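PDB 5HQJ: periplasmic binding protein/LacI transcriptional regulator from Burkholderia graminis C4D1M, which probably serves as the periplasmic sugar-binding component of an ABC transporter and is seen here with D-arabinose bound in its pocket. Local coordinates for residues A[124-135]-A[288-298]. Numbering follows the deposited sequence.
Sequences RSMYIGTNNEQA and EGQPKDIDTGV
Ile128 pairs with Ile294 and Gly129 with Asp295 in a short parallel ladder, held by bonds from Ile294 N to Tyr127 O, Gly129 N to Ile294 O (3.0 Å), and Thr296 N to Gly129 O. Lacking a side chain, Gly129 suits a position where a beta carbon would run into Tyr127 OH; that hydroxyl donates to Thr130 O (2.7 Å), in the carbonyl plane.

Asp293 prolongs the ladder with its side chain, short enough for the carboxylate to meet both a backbone N-H and Arg124. Its OD1 takes Tyr127 N at 2.9 Å from above the carboxylate plane, while OD2 makes a long salt bridge to Arg124 NH2 (3.5 Å) at the edge of the guanidinium; a water also links Arg124 NH1 to Asp293 OD1. The same NH2 pairs with Asp118, so it has two acidic partners.

Strand 294-295 is the edge strand of the parallel sheet in one lobe of this two-lobed periplasmic binding protein fold; the chain then runs on to strand 299-301 of the other sheet.

Helix 269-284 packs on Met126, Ile294 and Thr296. Met126, a selenomethionine, bends at chi3 (-81°), bringing CE to Ile294 CD1 at 3.6 Å, and Ile128 CG2 meets Thr296 CG2. In the loop before strand 294-295, Pro291 CG lies against Ser125 CB.

The side chain of Thr130 lies about 6 Å from the bound sugar and bonds Gln267, a pocket residue; a water joins its OG1 to Thr296 OG1 and Gly297 O. Asp295 OD1 closes an Asx turn with N of Gly297, whose positive phi glycine readily accommodates, and reaches Asn131 N through another water. Asn131 OD1 caps the following helix at Gln134 N.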
loop_
_atom_site.group_PDB
_atom_site.type_symbol
_atom_site.label_atom_id
_atom_site.label_comp_id
_atom_site.label_asym_id
_atom_site.label_seq_id
_atom_site.Cartn_x
_atom_site.Cartn_y
_atom_site.Cartn_z
ATOM N N ARG A 124 -8.711 -2.478 -16.842
ATOM C CA ARG A 124 -9.531 -1.965 -15.743
ATOM C C ARG A 124 -9.973 -0.544 -16.087
ATOM O O ARG A 124 -9.272 0.174 -16.800
ATOM C CB ARG A 124 -8.764 -2.018 -14.416
ATOM C CG ARG A 124 -7.837 -0.845 -14.116
ATOM C CD ARG A 124 -6.650 -0.695 -15.081
ATOM N NE ARG A 124 -5.797 0.392 -14.607
ATOM C CZ ARG A 124 -5.999 1.687 -14.854
ATOM N NH1 ARG A 124 -7.019 2.091 -15.613
ATOM N NH2 ARG A 124 -5.171 2.589 -14.342
ATOM N N SER A 125 -11.144 -0.168 -15.594
ATOM C CA SER A 125 -11.754 1.121 -15.916
ATOM C C SER A 125 -10.934 2.268 -15.363
ATOM O O SER A 125 -10.827 3.331 -15.963
ATOM C CB SER A 125 -13.183 1.197 -15.364
ATOM O OG SER A 125 -13.227 1.132 -13.941
HETATM N N MSE A 126 -10.363 2.046 -14.192
HETATM C CA MSE A 126 -9.729 3.118 -13.463
HETATM C C MSE A 126 -8.980 2.572 -12.256
HETATM O O MSE A 126 -9.245 1.454 -11.808
HETATM C CB MSE A 126 -10.765 4.149 -13.014
HETATM C CG MSE A 126 -11.747 3.618 -12.018
HETATM SE SE MSE A 126 -13.177 4.875 -11.554
HETATM C CE MSE A 126 -12.204 5.955 -10.245
ATOM N N TYR A 127 -8.041 3.386 -11.775
ATOM C CA TYR A 127 -7.259 3.154 -10.566
ATOM C C TYR A 127 -7.555 4.191 -9.502
ATOM O O TYR A 127 -7.508 5.408 -9.760
ATOM C CB TYR A 127 -5.763 3.164 -10.912
ATOM C CG TYR A 127 -4.831 3.307 -9.708
ATOM C CD1 TYR A 127 -4.554 2.233 -8.889
ATOM C CD2 TYR A 127 -4.220 4.518 -9.413
ATOM C CE1 TYR A 127 -3.710 2.374 -7.806
ATOM C CE2 TYR A 127 -3.390 4.660 -8.333
ATOM C CZ TYR A 127 -3.127 3.575 -7.532
ATOM O OH TYR A 127 -2.279 3.704 -6.451
ATOM N N ILE A 128 -7.859 3.699 -8.315
ATOM C CA ILE A 128 -8.034 4.523 -7.153
ATOM C C ILE A 128 -6.916 4.271 -6.149
ATOM O O ILE A 128 -6.843 3.201 -5.539
ATOM C CB ILE A 128 -9.381 4.229 -6.473
ATOM C CG1 ILE A 128 -10.517 4.428 -7.485
ATOM C CG2 ILE A 128 -9.569 5.068 -5.207
ATOM C CD1 ILE A 128 -11.847 3.876 -7.003
ATOM N N GLY A 129 -6.064 5.252 -5.924
ATOM C CA GLY A 129 -5.026 5.045 -4.942
ATOM C C GLY A 129 -4.021 6.165 -4.824
ATOM O O GLY A 129 -4.212 7.279 -5.333
ATOM N N THR A 130 -2.946 5.854 -4.114
ATOM C CA THR A 130 -1.845 6.775 -3.896
ATOM C C THR A 130 -1.069 6.979 -5.186
ATOM O O THR A 130 -1.002 6.092 -6.044
ATOM C CB THR A 130 -0.917 6.217 -2.790
ATOM O OG1 THR A 130 -1.725 6.063 -1.636
ATOM C CG2 THR A 130 0.225 7.121 -2.506
ATOM N N ASN A 131 -0.483 8.173 -5.312
ATOM C CA ASN A 131 0.534 8.425 -6.333
ATOM C C ASN A 131 1.831 7.960 -5.736
ATOM O O ASN A 131 2.450 8.668 -4.955
ATOM C CB ASN A 131 0.618 9.898 -6.712
ATOM C CG ASN A 131 1.633 10.160 -7.813
ATOM O OD1 ASN A 131 2.526 9.337 -8.077
ATOM N ND2 ASN A 131 1.501 11.311 -8.464
ATOM N N ASN A 132 2.187 6.733 -6.046
ATOM C CA ASN A 132 3.198 6.065 -5.236
ATOM C C ASN A 132 4.591 6.553 -5.537
ATOM O O ASN A 132 5.392 6.711 -4.621
ATOM C CB ASN A 132 3.063 4.574 -5.412
ATOM C CG ASN A 132 1.883 4.035 -4.658
ATOM O OD1 ASN A 132 1.896 3.964 -3.424
ATOM N ND2 ASN A 132 0.839 3.660 -5.385
ATOM N N GLU A 133 4.875 6.901 -6.784
ATOM C CA GLU A 133 6.188 7.486 -7.045
ATOM C C GLU A 133 6.278 8.835 -6.322
ATOM O O GLU A 133 7.290 9.127 -5.691
ATOM C CB GLU A 133 6.475 7.640 -8.545
ATOM C CG GLU A 133 7.899 8.125 -8.798
ATOM C CD GLU A 133 8.360 7.944 -10.233
ATOM O OE1 GLU A 133 7.778 7.108 -10.955
ATOM O OE2 GLU A 133 9.318 8.637 -10.632
ATOM N N GLN A 134 5.224 9.664 -6.355
ATOM C CA GLN A 134 5.280 10.945 -5.658
ATOM C C GLN A 134 5.431 10.746 -4.145
ATOM O O GLN A 134 6.104 11.525 -3.469
ATOM C CB GLN A 134 4.023 11.823 -5.950
ATOM C CG GLN A 134 4.009 13.157 -5.209
ATOM C CD GLN A 134 5.219 14.019 -5.524
ATOM O OE1 GLN A 134 6.008 14.354 -4.639
ATOM N NE2 GLN A 134 5.363 14.393 -6.787
ATOM N N ALA A 135 4.792 9.722 -3.593
ATOM C CA ALA A 135 4.989 9.483 -2.170
ATOM C C ALA A 135 6.480 9.185 -1.864
ATOM O O ALA A 135 7.022 9.610 -0.849
ATOM C CB ALA A 135 4.120 8.340 -1.702
ATOM N N GLU A 288 -21.477 6.297 -14.886
ATOM C CA GLU A 288 -20.104 6.751 -14.772
ATOM C C GLU A 288 -19.596 7.154 -16.146
ATOM O O GLU A 288 -18.979 6.356 -16.858
ATOM C CB GLU A 288 -19.214 5.674 -14.176
ATOM C CG GLU A 288 -17.772 6.108 -14.032
ATOM C CD GLU A 288 -17.286 5.966 -12.620
ATOM O OE1 GLU A 288 -18.020 6.362 -11.693
ATOM O OE2 GLU A 288 -16.176 5.448 -12.443
ATOM N N GLY A 289 -19.882 8.398 -16.512
ATOM C CA GLY A 289 -19.385 8.974 -17.745
ATOM C C GLY A 289 -17.871 9.097 -17.754
ATOM O O GLY A 289 -17.301 10.042 -17.202
ATOM N N GLN A 290 -17.226 8.122 -18.382
ATOM C CA GLN A 290 -15.786 8.136 -18.611
ATOM C C GLN A 290 -14.992 8.061 -17.306
ATOM O O GLN A 290 -14.661 9.084 -16.701
ATOM C CB GLN A 290 -15.384 9.377 -19.417
ATOM C CG GLN A 290 -14.297 9.097 -20.447
ATOM C CD GLN A 290 -14.708 8.030 -21.448
ATOM O OE1 GLN A 290 -14.218 6.902 -21.406
ATOM N NE2 GLN A 290 -15.618 8.382 -22.348
ATOM N N PRO A 291 -14.677 6.834 -16.868
ATOM C CA PRO A 291 -13.830 6.695 -15.677
ATOM C C PRO A 291 -12.488 7.396 -15.830
ATOM O O PRO A 291 -12.009 7.631 -16.938
ATOM C CB PRO A 291 -13.647 5.176 -15.549
ATOM C CG PRO A 291 -13.975 4.630 -16.903
ATOM C CD PRO A 291 -15.054 5.521 -17.424
ATOM N N LYS A 292 -11.893 7.715 -14.686
ATOM C CA LYS A 292 -10.658 8.475 -14.605
ATOM C C LYS A 292 -9.990 8.085 -13.293
ATOM O O LYS A 292 -10.681 7.934 -12.290
ATOM C CB LYS A 292 -10.932 9.981 -14.639
ATOM C CG LYS A 292 -9.677 10.841 -14.610
ATOM C CD LYS A 292 -9.999 12.324 -14.464
ATOM C CE LYS A 292 -10.510 12.648 -13.069
ATOM N NZ LYS A 292 -10.124 14.020 -12.606
ATOM N N ASP A 293 -8.667 7.937 -13.295
ATOM C CA ASP A 293 -7.935 7.604 -12.080
ATOM C C ASP A 293 -8.090 8.661 -10.966
ATOM O O ASP A 293 -8.233 9.866 -11.214
ATOM C CB ASP A 293 -6.452 7.413 -12.396
ATOM C CG ASP A 293 -6.188 6.203 -13.308
ATOM O OD1 ASP A 293 -7.112 5.416 -13.591
ATOM O OD2 ASP A 293 -5.036 6.037 -13.742
ATOM N N ILE A 294 -8.069 8.200 -9.722
ATOM C CA ILE A 294 -8.236 9.084 -8.576
ATOM C C ILE A 294 -7.021 8.946 -7.675
ATOM O O ILE A 294 -6.655 7.851 -7.270
ATOM C CB ILE A 294 -9.537 8.778 -7.767
ATOM C CG1 ILE A 294 -10.785 9.092 -8.587
ATOM C CG2 ILE A 294 -9.571 9.598 -6.444
ATOM C CD1 ILE A 294 -12.086 8.689 -7.875
ATOM N N ASP A 295 -6.391 10.083 -7.412
ATOM C CA ASP A 295 -5.310 10.211 -6.474
ATOM C C ASP A 295 -5.891 10.455 -5.086
ATOM O O ASP A 295 -6.295 11.562 -4.764
ATOM C CB ASP A 295 -4.387 11.366 -6.876
ATOM C CG ASP A 295 -3.210 11.542 -5.932
ATOM O OD1 ASP A 295 -3.178 10.925 -4.858
ATOM O OD2 ASP A 295 -2.301 12.326 -6.278
ATOM N N THR A 296 -5.912 9.430 -4.253
ATOM C CA THR A 296 -6.526 9.563 -2.935
ATOM C C THR A 296 -5.629 10.303 -1.910
ATOM O O THR A 296 -6.105 10.667 -0.819
ATOM C CB THR A 296 -6.965 8.171 -2.367
ATOM O OG1 THR A 296 -5.920 7.202 -2.515
ATOM C CG2 THR A 296 -8.211 7.676 -3.102
ATOM N N GLY A 297 -4.356 10.537 -2.257
ATOM C CA GLY A 297 -3.498 11.394 -1.478
ATOM C C GLY A 297 -2.871 10.693 -0.292
ATOM O O GLY A 297 -3.254 9.572 0.074
ATOM N N VAL A 298 -1.919 11.366 0.347
ATOM C CA VAL A 298 -1.124 10.760 1.414
ATOM C C VAL A 298 -0.671 11.879 2.358
ATOM O O VAL A 298 -0.276 12.943 1.879
ATOM C CB VAL A 298 0.095 9.973 0.825
ATOM C CG1 VAL A 298 1.156 10.913 0.233
ATOM C CG2 VAL A 298 0.745 9.063 1.866
HETATM O O HOH W 1 -7.326 4.719 -16.138
HETATM O O HOH W 2 -4.015 7.285 -0.674
HETATM O O HOH W 3 -0.871 10.323 -3.359
#